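PDB 6WCI: cysteine desulfurase from Stenotrophomonas maltophilia, which probably removes sulfur from L-cysteine with the help of pyridoxal 5'-phosphate, passing it to a sulfur carrier and releasing L-alanine. Local coordinates for residues Asp32-Met37 with Gln59-Val64; Ser76-Ala81 with Glu85-Tyr90; Arg162-Thr167 with Asp175-Ala180; Ser222-Val225 with Lys229-Val232. All coordinates share one frame; numbering follows the deposited sequence.

Interaction 1 of 4, residues Asp32-Met37 with Gln59-Val64; sequences DFPLLM and QVIGAV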
loop_
_atom_site.group_PDB
_atom_site.type_symbol
_atom_site.label_atom_id
_atom_site.label_comp_id
_atom_site.label_asym_id
_atom_site.label_seq_id
_atom_site.Cartn_x
_atom_site.Cartn_y
_atom_site.Cartn_z
ATOM N N ASP B 32 -16.930 -21.424 -3.626
ATOM C CA ASP B 32 -15.816 -20.688 -4.211
ATOM C C ASP B 32 -14.819 -20.202 -3.177
ATOM O O ASP B 32 -13.733 -19.763 -3.561
ATOM C CB ASP B 32 -16.331 -19.480 -4.994
ATOM C CG ASP B 32 -16.847 -19.854 -6.354
ATOM O OD1 ASP B 32 -16.390 -20.880 -6.893
ATOM O OD2 ASP B 32 -17.711 -19.129 -6.878
ATOM N N PHE B 33 -15.157 -20.258 -1.890
ATOM C CA PHE B 33 -14.355 -19.657 -0.829
ATOM C C PHE B 33 -13.660 -20.755 -0.038
ATOM O O PHE B 33 -14.241 -21.305 0.906
ATOM C CB PHE B 33 -15.244 -18.803 0.082
ATOM C CG PHE B 33 -15.836 -17.599 -0.613
ATOM C CD1 PHE B 33 -16.961 -17.728 -1.421
ATOM C CD2 PHE B 33 -15.261 -16.342 -0.461
ATOM C CE1 PHE B 33 -17.509 -16.614 -2.069
ATOM C CE2 PHE B 33 -15.802 -15.217 -1.096
ATOM C CZ PHE B 33 -16.925 -15.351 -1.900
ATOM N N PRO B 34 -12.412 -21.100 -0.367
ATOM C CA PRO B 34 -11.819 -22.315 0.214
ATOM C C PRO B 34 -11.591 -22.238 1.714
ATOM O O PRO B 34 -11.621 -23.283 2.372
ATOM C CB PRO B 34 -10.499 -22.466 -0.556
ATOM C CG PRO B 34 -10.163 -21.078 -1.018
ATOM C CD PRO B 34 -11.495 -20.423 -1.303
ATOM N N LEU B 35 -11.409 -21.042 2.287
ATOM C CA LEU B 35 -11.114 -20.943 3.717
ATOM C C LEU B 35 -12.276 -21.428 4.581
ATOM O O LEU B 35 -12.049 -21.996 5.657
ATOM C CB LEU B 35 -10.749 -19.503 4.081
ATOM C CG LEU B 35 -10.435 -19.176 5.551
ATOM C CD1 LEU B 35 -9.397 -18.080 5.623
ATOM C CD2 LEU B 35 -11.690 -18.768 6.367
ATOM N N LEU B 36 -13.518 -21.205 4.140
ATOM C CA LEU B 36 -14.685 -21.607 4.918
ATOM C C LEU B 36 -14.719 -23.105 5.213
ATOM O O LEU B 36 -15.527 -23.531 6.045
ATOM C CB LEU B 36 -15.966 -21.177 4.185
ATOM C CG LEU B 36 -16.010 -19.687 3.797
ATOM C CD1 LEU B 36 -17.278 -19.327 3.031
ATOM C CD2 LEU B 36 -15.871 -18.801 5.017
ATOM N N MET B 37 -13.865 -23.907 4.568
ATOM C CA MET B 37 -13.814 -25.348 4.795
ATOM C C MET B 37 -13.052 -25.716 6.065
ATOM O O MET B 37 -13.228 -26.828 6.574
ATOM C CB MET B 37 -13.180 -26.043 3.578
ATOM C CG MET B 37 -13.389 -27.551 3.503
ATOM S SD MET B 37 -12.899 -28.285 1.919
ATOM C CE MET B 37 -14.084 -27.497 0.825
ATOM N N GLN B 59 -11.133 -17.396 -7.325
ATOM C CA GLN B 59 -10.750 -16.629 -8.506
ATOM C C GLN B 59 -9.783 -15.504 -8.146
ATOM O O GLN B 59 -8.858 -15.193 -8.911
ATOM C CB GLN B 59 -12.002 -16.065 -9.181
ATOM C CG GLN B 59 -12.949 -17.107 -9.763
ATOM C CD GLN B 59 -13.901 -17.725 -8.738
ATOM O OE1 GLN B 59 -13.773 -17.510 -7.534
ATOM N NE2 GLN B 59 -14.861 -18.505 -9.225
ATOM N N VAL B 60 -9.985 -14.879 -6.983
ATOM C CA VAL B 60 -9.108 -13.797 -6.536
ATOM C C VAL B 60 -7.778 -14.353 -6.058
ATOM O O VAL B 60 -6.707 -13.849 -6.420
ATOM C CB VAL B 60 -9.789 -12.983 -5.426
ATOM C CG1 VAL B 60 -8.785 -12.063 -4.751
ATOM C CG2 VAL B 60 -10.959 -12.200 -5.996
ATOM N N ILE B 61 -7.832 -15.388 -5.217
ATOM C CA ILE B 61 -6.624 -15.980 -4.652
ATOM C C ILE B 61 -5.715 -16.483 -5.766
ATOM O O ILE B 61 -4.504 -16.232 -5.768
ATOM C CB ILE B 61 -7.007 -17.108 -3.672
ATOM C CG1 ILE B 61 -7.648 -16.515 -2.421
ATOM C CG2 ILE B 61 -5.797 -17.982 -3.322
ATOM C CD1 ILE B 61 -8.251 -17.532 -1.486
ATOM N N GLY B 62 -6.293 -17.190 -6.738
ATOM C CA GLY B 62 -5.515 -17.677 -7.860
ATOM C C GLY B 62 -5.053 -16.580 -8.802
ATOM O O GLY B 62 -4.061 -16.750 -9.512
ATOM N N ALA B 63 -5.765 -15.453 -8.843
ATOM C CA ALA B 63 -5.299 -14.332 -9.654
ATOM C C ALA B 63 -3.990 -13.780 -9.107
ATOM O O ALA B 63 -3.049 -13.505 -9.862
ATOM C CB ALA B 63 -6.358 -13.230 -9.706
ATOM N N VAL B 64 -3.917 -13.604 -7.787
ATOM C CA VAL B 64 -2.693 -13.121 -7.160
ATOM C C VAL B 64 -1.574 -14.145 -7.326
ATOM O O VAL B 64 -0.434 -13.798 -7.652
ATOM C CB VAL B 64 -2.972 -12.793 -5.680
ATOM C CG1 VAL B 64 -1.676 -12.541 -4.918
ATOM C CG2 VAL B 64 -3.919 -11.590 -5.569
#
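A loose, partly buried packing contact joins Asp32 and Pro34, in the loop between helix 26-30 and strand 39-40, to Gln59 and Ile61 in the first turns of helix 58-70. It has two separate points of touch. At the apolar one, Pro34 and Ile61 meet tip to tip, ring atom CG of Pro34 lying 4.1 Å from CD1 of Ile61. The ethyl branch of Ile61 can reach this far because CG1 swings to the backbone N side (chi1 -70°) and the chain then runs out straight to CD1. At the polar point the Gln59 chain folds at chi2 (82°), bringing its amide nitrogen over the face of the Asp32 carboxylate, the two planes 88° apart. Gln59 NE2 stands 3.7 Å from both Asp32 OD1 and OD2, with no hydrogen bond to either. The carboxylate is instead held by Arg28, in a salt bridge, and by the hydroxyl of Tyr312, while Pro34 and Ile61 also pack on Arg69 and Asp65 of the second subunit. The contact therefore adds little bonding of its own, one van der Waals touch and an unbonded amide over a carboxylate, and Gln59 OE1 is buried with no hydrogen-bonding partner in the model.

Interaction 2 of 4, residues Ser76-Ala81 with Glu85-Tyr90; sequences SRAVHA and EATDAY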
loop_
_atom_site.group_PDB
_atom_site.type_symbol
_atom_site.label_atom_id
_atom_site.label_comp_id
_atom_site.label_asym_id
_atom_site.label_seq_id
_atom_site.Cartn_x
_atom_site.Cartn_y
_atom_site.Cartn_z
ATOM N N SER B 76 3.610 0.224 -16.410
ATOM C CA SER B 76 3.806 1.512 -17.086
ATOM C C SER B 76 5.067 1.550 -17.952
ATOM O O SER B 76 6.042 0.844 -17.672
ATOM C CB SER B 76 3.825 2.669 -16.076
ATOM O OG SER B 76 3.743 3.923 -16.746
ATOM N N ARG B 77 5.048 2.397 -18.989
ATOM C CA ARG B 77 6.120 2.452 -19.985
ATOM C C ARG B 77 6.622 1.043 -20.294
ATOM O O ARG B 77 7.825 0.780 -20.337
ATOM C CB ARG B 77 7.275 3.356 -19.523
ATOM C CG ARG B 77 7.469 4.653 -20.328
ATOM C CD ARG B 77 8.956 5.103 -20.475
ATOM N NE ARG B 77 9.803 4.716 -19.344
ATOM C CZ ARG B 77 10.958 5.294 -19.010
ATOM N NH1 ARG B 77 11.442 6.326 -19.702
ATOM N NH2 ARG B 77 11.628 4.835 -17.960
ATOM N N ALA B 78 5.674 0.128 -20.503
ATOM C CA ALA B 78 5.990 -1.278 -20.692
ATOM C C ALA B 78 6.862 -1.484 -21.921
ATOM O O ALA B 78 6.587 -0.957 -23.008
ATOM C CB ALA B 78 4.700 -2.088 -20.808
ATOM N N VAL B 79 7.932 -2.246 -21.735
ATOM C CA VAL B 79 8.739 -2.709 -22.849
ATOM C C VAL B 79 8.395 -4.172 -23.073
ATOM O O VAL B 79 7.553 -4.507 -23.916
ATOM C CB VAL B 79 10.246 -2.524 -22.584
ATOM C CG1 VAL B 79 11.062 -3.073 -23.743
ATOM C CG2 VAL B 79 10.573 -1.050 -22.346
ATOM N N HIS B 80 8.990 -5.037 -22.263
ATOM C CA HIS B 80 9.066 -6.447 -22.583
ATOM C C HIS B 80 7.731 -7.145 -22.309
ATOM O O HIS B 80 6.804 -6.587 -21.705
ATOM C CB HIS B 80 10.208 -7.096 -21.801
ATOM C CG HIS B 80 10.218 -6.755 -20.340
ATOM N ND1 HIS B 80 9.311 -7.283 -19.446
ATOM C CD2 HIS B 80 11.028 -5.947 -19.617
ATOM C CE1 HIS B 80 9.565 -6.822 -18.234
ATOM N NE2 HIS B 80 10.603 -6.010 -18.310
ATOM N N ALA B 81 7.653 -8.395 -22.767
ATOM C CA ALA B 81 6.386 -9.118 -22.776
ATOM C C ALA B 81 5.726 -9.129 -21.399
ATOM O O ALA B 81 4.551 -8.767 -21.263
ATOM C CB ALA B 81 6.614 -10.537 -23.288
ATOM N N GLU B 85 2.131 -7.543 -20.185
ATOM C CA GLU B 85 1.064 -8.331 -19.577
ATOM C C GLU B 85 0.678 -7.771 -18.216
ATOM O O GLU B 85 -0.513 -7.656 -17.897
ATOM C CB GLU B 85 1.489 -9.795 -19.455
ATOM C CG GLU B 85 1.831 -10.424 -20.791
ATOM C CD GLU B 85 2.118 -11.911 -20.694
ATOM O OE1 GLU B 85 1.914 -12.492 -19.606
ATOM O OE2 GLU B 85 2.545 -12.501 -21.709
ATOM N N ALA B 86 1.673 -7.400 -17.405
ATOM C CA ALA B 86 1.395 -6.859 -16.081
ATOM C C ALA B 86 0.647 -5.535 -16.168
ATOM O O ALA B 86 -0.270 -5.279 -15.377
ATOM C CB ALA B 86 2.702 -6.693 -15.310
ATOM N N THR B 87 1.025 -4.682 -17.122
ATOM C CA THR B 87 0.368 -3.391 -17.277
ATOM C C THR B 87 -1.078 -3.562 -17.722
ATOM O O THR B 87 -1.983 -2.897 -17.196
ATOM C CB THR B 87 1.144 -2.527 -18.274
ATOM O OG1 THR B 87 2.474 -2.330 -17.784
ATOM C CG2 THR B 87 0.464 -1.160 -18.449
ATOM N N ASP B 88 -1.314 -4.438 -18.699
ATOM C CA ASP B 88 -2.682 -4.671 -19.158
ATOM C C ASP B 88 -3.558 -5.206 -18.032
ATOM O O ASP B 88 -4.719 -4.805 -17.895
ATOM C CB ASP B 88 -2.684 -5.631 -20.346
ATOM C CG ASP B 88 -1.991 -5.045 -21.561
ATOM O OD1 ASP B 88 -1.628 -3.847 -21.524
ATOM O OD2 ASP B 88 -1.804 -5.776 -22.553
ATOM N N ALA B 89 -3.018 -6.104 -17.211
ATOM C CA ALA B 89 -3.794 -6.637 -16.096
ATOM C C ALA B 89 -4.079 -5.559 -15.057
ATOM O O ALA B 89 -5.192 -5.477 -14.516
ATOM C CB ALA B 89 -3.042 -7.813 -15.469
ATOM N N TYR B 90 -3.090 -4.713 -14.777
ATOM C CA TYR B 90 -3.236 -3.713 -13.728
ATOM C C TYR B 90 -4.209 -2.619 -14.144
ATOM O O TYR B 90 -5.149 -2.293 -13.408
ATOM C CB TYR B 90 -1.865 -3.136 -13.387
ATOM C CG TYR B 90 -1.888 -1.949 -12.453
ATOM C CD1 TYR B 90 -2.197 -2.100 -11.102
ATOM C CD2 TYR B 90 -1.560 -0.679 -12.915
ATOM C CE1 TYR B 90 -2.215 -0.997 -10.241
ATOM C CE2 TYR B 90 -1.565 0.416 -12.069
ATOM C CZ TYR B 90 -1.885 0.257 -10.736
ATOM O OH TYR B 90 -1.878 1.365 -9.906
#
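Thr87 and Ala81 bury the largest areas where the loop 76-81 folds back on the helix it leads into, with Glu85 next. The hydroxyl of Thr87 faces the loop and accepts a hydrogen bond from Ser76, with 3.1 Å between Ser76 N and Thr87 OG1 and an N-H...O angle of 135°. Ser76 is poorly ordered, so this bent bond is less certain than the one between Glu85 and Ala81. A chi1 of -60° tucks OG1 beside its own backbone N, where it also bonds to the carbonyl O of Gly83, one turn back. The methyl of Ala78 rests against the same oxygen, Ala78 CB lying 3.8 Å from Thr87 OG1. Ala81 contributes its backbone: Glu85 N donates to Ala81 O over 2.9 Å at 168°, a first-turn helical bond, and Glu85 CG passes 3.2 Å from that oxygen. Beyond CG the Glu85 chain runs out extended to a salt bridge with Arg38 of the second subunit. His80, the N-cap residue, bonds through NE2 to Asp49 of that subunit. The contact lies far from the chain's centre, at the start of helix 81-101, where the second subunit meets it; farther along, Ala89 and Tyr90 pack on helix 300-316.

Interaction 3 of 4, residues Arg162-Thr167 with Asp175-Ala180; sequences RVAEIT and DALRAA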
loop_
_atom_site.group_PDB
_atom_site.type_symbol
_atom_site.label_atom_id
_atom_site.label_comp_id
_atom_site.label_asym_id
_atom_site.label_seq_id
_atom_site.Cartn_x
_atom_site.Cartn_y
_atom_site.Cartn_z
ATOM N N ARG B 162 -17.280 20.009 13.928
ATOM C CA ARG B 162 -18.613 19.980 14.513
ATOM C C ARG B 162 -19.239 18.626 14.209
ATOM O O ARG B 162 -18.990 18.044 13.153
ATOM C CB ARG B 162 -19.467 21.128 13.950
ATOM C CG ARG B 162 -20.899 21.192 14.436
ATOM C CD ARG B 162 -21.648 22.273 13.681
ATOM N NE ARG B 162 -21.060 23.595 13.892
ATOM C CZ ARG B 162 -21.353 24.662 13.154
ATOM N NH1 ARG B 162 -22.219 24.544 12.154
ATOM N NH2 ARG B 162 -20.780 25.841 13.407
ATOM N N VAL B 163 -20.039 18.106 15.142
ATOM C CA VAL B 163 -20.538 16.729 15.058
ATOM C C VAL B 163 -21.981 16.726 14.577
ATOM O O VAL B 163 -22.813 17.490 15.075
ATOM C CB VAL B 163 -20.421 15.997 16.408
ATOM C CG1 VAL B 163 -20.927 14.549 16.269
ATOM C CG2 VAL B 163 -18.989 15.992 16.895
ATOM N N ALA B 164 -22.281 15.861 13.611
ATOM C CA ALA B 164 -23.652 15.616 13.179
ATOM C C ALA B 164 -24.216 14.423 13.952
ATOM O O ALA B 164 -23.693 13.310 13.848
ATOM C CB ALA B 164 -23.696 15.373 11.670
ATOM N N GLU B 165 -25.286 14.651 14.721
ATOM C CA GLU B 165 -25.711 13.660 15.698
ATOM C C GLU B 165 -26.576 12.571 15.066
ATOM O O GLU B 165 -27.069 12.686 13.942
ATOM C CB GLU B 165 -26.488 14.316 16.852
ATOM C CG GLU B 165 -25.640 15.099 17.864
ATOM C CD GLU B 165 -24.346 14.378 18.283
ATOM O OE1 GLU B 165 -24.283 13.126 18.249
ATOM O OE2 GLU B 165 -23.377 15.082 18.651
ATOM N N ILE B 166 -26.764 11.500 15.827
ATOM C CA ILE B 166 -27.609 10.388 15.426
ATOM C C ILE B 166 -28.737 10.270 16.442
ATOM O O ILE B 166 -28.656 10.790 17.555
ATOM C CB ILE B 166 -26.817 9.067 15.319
ATOM C CG1 ILE B 166 -26.263 8.658 16.684
ATOM C CG2 ILE B 166 -25.658 9.212 14.316
ATOM C CD1 ILE B 166 -26.041 7.157 16.829
ATOM N N THR B 167 -29.800 9.586 16.045
ATOM C CA THR B 167 -30.878 9.266 16.970
ATOM C C THR B 167 -30.699 7.856 17.527
ATOM O O THR B 167 -30.033 7.014 16.915
ATOM C CB THR B 167 -32.237 9.403 16.274
ATOM O OG1 THR B 167 -32.251 8.635 15.070
ATOM C CG2 THR B 167 -32.498 10.844 15.927
ATOM N N ASP B 175 -32.817 16.227 10.578
ATOM C CA ASP B 175 -33.198 17.541 11.084
ATOM C C ASP B 175 -31.983 18.282 11.619
ATOM O O ASP B 175 -31.702 19.414 11.213
ATOM C CB ASP B 175 -34.258 17.405 12.182
ATOM C CG ASP B 175 -35.664 17.367 11.633
ATOM O OD1 ASP B 175 -35.832 17.577 10.414
ATOM O OD2 ASP B 175 -36.600 17.130 12.422
ATOM N N ALA B 176 -31.240 17.646 12.527
ATOM C CA ALA B 176 -30.065 18.291 13.096
ATOM C C ALA B 176 -28.974 18.507 12.048
ATOM O O ALA B 176 -28.194 19.459 12.160
ATOM C CB ALA B 176 -29.533 17.471 14.270
ATOM N N LEU B 177 -28.919 17.663 11.015
ATOM C CA LEU B 177 -27.886 17.819 9.990
ATOM C C LEU B 177 -28.110 19.087 9.174
ATOM O O LEU B 177 -27.180 19.879 8.975
ATOM C CB LEU B 177 -27.856 16.597 9.081
ATOM C CG LEU B 177 -26.925 16.624 7.869
ATOM C CD1 LEU B 177 -25.450 16.719 8.267
ATOM C CD2 LEU B 177 -27.168 15.400 6.997
ATOM N N ARG B 178 -29.341 19.298 8.695
ATOM C CA ARG B 178 -29.652 20.542 7.999
ATOM C C ARG B 178 -29.387 21.750 8.888
ATOM O O ARG B 178 -28.819 22.754 8.435
ATOM C CB ARG B 178 -31.104 20.539 7.530
ATOM C CG ARG B 178 -31.330 19.817 6.221
ATOM C CD ARG B 178 -32.789 19.887 5.801
ATOM N NE ARG B 178 -33.618 18.940 6.540
ATOM C CZ ARG B 178 -33.742 17.657 6.217
ATOM N NH1 ARG B 178 -33.080 17.177 5.172
ATOM N NH2 ARG B 178 -34.520 16.856 6.939
ATOM N N ALA B 179 -29.784 21.672 10.157
ATOM C CA ALA B 179 -29.522 22.780 11.066
ATOM C C ALA B 179 -28.027 22.986 11.271
ATOM O O ALA B 179 -27.587 24.115 11.524
ATOM C CB ALA B 179 -30.220 22.541 12.406
ATOM N N ALA B 180 -27.235 21.915 11.146
ATOM C CA ALA B 180 -25.795 21.986 11.352
ATOM C C ALA B 180 -25.038 22.478 10.126
ATOM O O ALA B 180 -23.877 22.881 10.258
ATOM C CB ALA B 180 -25.246 20.614 11.753
#
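Ala164 and Arg162 of strand 160-164, the outermost strand at one end of the seven-stranded mixed sheet, pack against Leu177 and Ala180 of helix 174-180. In the apolar part the methyl CB of Ala164 meets Leu177 CD1 at 4.1 Å, and their CA atoms are the nearest pair across the segments. Leu177 extends from the helix with CG opposite its backbone N (chi1 175°), and its side chain also touches Leu137 of the neighbouring strand 135-139. Helix 174-180 leads on to strand 185-191, parallel to strand 160-164 in the same sheet, with strand 135-139 between them, so the helix forms the connection of a beta-alpha-beta crossover, as in the large domain of fold-type I pyridoxal-phosphate enzymes. At the helix's C-terminal end Ala180 CB settles 4.4 Å from Arg162 CD. The Arg162 chain leaves the strand extended and bends at chi3 (-61°), bringing the edge of the guanidinium to the carbonyl O of Ala180, which lies in the guanidinium plane. Arg162 NH1 reaches Ala180 O at 3.0 Å, but the N-H...O angle of 133° makes the bond weak; the same NH1 also bonds to Thr182 OG1, just past the helix.

Interaction 4 of 4, residues Ser222-Val225 with Lys229-Val232; sequences SQAV and KVDV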
loop_
_atom_site.group_PDB
_atom_site.type_symbol
_atom_site.label_atom_id
_atom_site.label_comp_id
_atom_site.label_asym_id
_atom_site.label_seq_id
_atom_site.Cartn_x
_atom_site.Cartn_y
_atom_site.Cartn_z
ATOM N N SER B 222 -16.760 2.173 2.664
ATOM C CA SER B 222 -16.022 0.933 2.927
ATOM C C SER B 222 -16.947 -0.233 3.236
ATOM O O SER B 222 -16.627 -1.382 2.896
ATOM C CB SER B 222 -15.044 1.119 4.085
ATOM O OG SER B 222 -14.313 2.318 3.946
ATOM N N GLN B 223 -18.076 0.030 3.899
ATOM C CA GLN B 223 -19.055 -1.003 4.193
ATOM C C GLN B 223 -20.238 -0.986 3.237
ATOM O O GLN B 223 -21.168 -1.779 3.415
ATOM C CB GLN B 223 -19.556 -0.876 5.636
ATOM C CG GLN B 223 -18.475 -1.052 6.686
ATOM C CD GLN B 223 -17.995 -2.486 6.790
ATOM O OE1 GLN B 223 -18.669 -3.409 6.331
ATOM N NE2 GLN B 223 -16.829 -2.681 7.396
ATOM N N ALA B 224 -20.221 -0.117 2.227
ATOM C CA ALA B 224 -21.283 -0.077 1.225
ATOM C C ALA B 224 -21.038 -1.038 0.058
ATOM O O ALA B 224 -21.856 -1.925 -0.209
ATOM C CB ALA B 224 -21.448 1.348 0.700
ATOM N N VAL B 225 -19.926 -0.868 -0.649
ATOM C CA VAL B 225 -19.706 -1.566 -1.917
ATOM C C VAL B 225 -19.590 -3.084 -1.797
ATOM O O VAL B 225 -19.832 -3.765 -2.803
ATOM C CB VAL B 225 -18.481 -0.997 -2.647
ATOM C CG1 VAL B 225 -18.699 0.480 -2.900
ATOM C CG2 VAL B 225 -17.229 -1.233 -1.846
ATOM N N LYS B 229 -25.337 -2.672 -4.318
ATOM C CA LYS B 229 -24.928 -2.002 -5.542
ATOM C C LYS B 229 -24.796 -0.517 -5.271
ATOM O O LYS B 229 -25.728 0.114 -4.767
ATOM C CB LYS B 229 -25.913 -2.243 -6.681
ATOM C CG LYS B 229 -25.410 -1.602 -7.975
ATOM C CD LYS B 229 -26.094 -2.113 -9.225
ATOM C CE LYS B 229 -25.423 -1.554 -10.477
ATOM N NZ LYS B 229 -25.352 -0.057 -10.486
ATOM N N VAL B 230 -23.635 0.037 -5.587
ATOM C CA VAL B 230 -23.409 1.466 -5.461
ATOM C C VAL B 230 -23.095 2.011 -6.845
ATOM O O VAL B 230 -22.123 1.588 -7.486
ATOM C CB VAL B 230 -22.290 1.801 -4.461
ATOM C CG1 VAL B 230 -22.188 3.311 -4.293
ATOM C CG2 VAL B 230 -22.566 1.147 -3.116
ATOM N N ASP B 231 -23.954 2.910 -7.317
ATOM C CA ASP B 231 -23.683 3.777 -8.458
ATOM C C ASP B 231 -23.081 5.047 -7.874
ATOM O O ASP B 231 -23.796 5.966 -7.469
ATOM C CB ASP B 231 -24.969 4.040 -9.235
ATOM C CG ASP B 231 -24.777 4.986 -10.411
ATOM O OD1 ASP B 231 -23.722 5.645 -10.508
ATOM O OD2 ASP B 231 -25.702 5.072 -11.250
ATOM N N VAL B 232 -21.745 5.099 -7.822
ATOM C CA VAL B 232 -21.086 6.216 -7.148
ATOM C C VAL B 232 -21.440 7.539 -7.826
ATOM O O VAL B 232 -21.644 8.560 -7.158
ATOM C CB VAL B 232 -19.560 6.004 -7.091
ATOM C CG1 VAL B 232 -18.876 7.247 -6.571
ATOM C CG2 VAL B 232 -19.211 4.817 -6.207
#
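Val230 rests its CG2 methyl against Ala224 and Val225 together, touching Val225 CG1 at 3.9 Å and Ala224 CB at 4.0 Å. A single methyl thus makes both contacts; it stands opposite the carbonyl carbon of Val230, while CG1 lies opposite the backbone N (chi1 -175°). Val225 meets it with CG1, which also points away from its own carbonyl carbon (chi1 -59°), and Val225 CG1 lies 4.1 Å from Val230 CB, the two valine side chains crossing at a slant. Both segments belong to the one loop that joins strand 216-220 to helix 232-235, so the contact brings together two parts of it separated by only three residues. Around it lie Tyr240 of strand 239-243, which Ala224 and Val230 touch, and Phe100 and Leu101 of helix 81-101, which pack on Val225. Next in sequence to Ala224, Gln223 NE2 donates to O3 of the pyridoxal-phosphate-modified lysine at position 246 and to the carbonyl O of Ala51, while Asp231 caps the following helix through a bond to Ala234 N. With no hydrogen bond between the segments, the contact rests on van der Waals touch and the burial of methyls, an apolar patch immediately beside a residue that binds the cofactor.

Overall arrangement
From the N terminus onward the four contacts follow one another in series; none nests in or crosses another. Interaction 1 spans the longest stretch, carrying the chain from the loop after helix 26-30 through the two short strands to helix 58-70. Interaction 2 then folds the next loop onto the start of helix 81-101; its centre is about 25 Å from that of interaction 1, and both reach the second subunit. Interaction 3 closes the connection between the edge strand 160-164 and its following helix, on the far side of the chain's centre from both. Interaction 4 closes a short loop after strand 216-220, its centre about 8 Å from that of the chain, where sheet and helix 81-101 meet, next to the residue that bonds the cofactor.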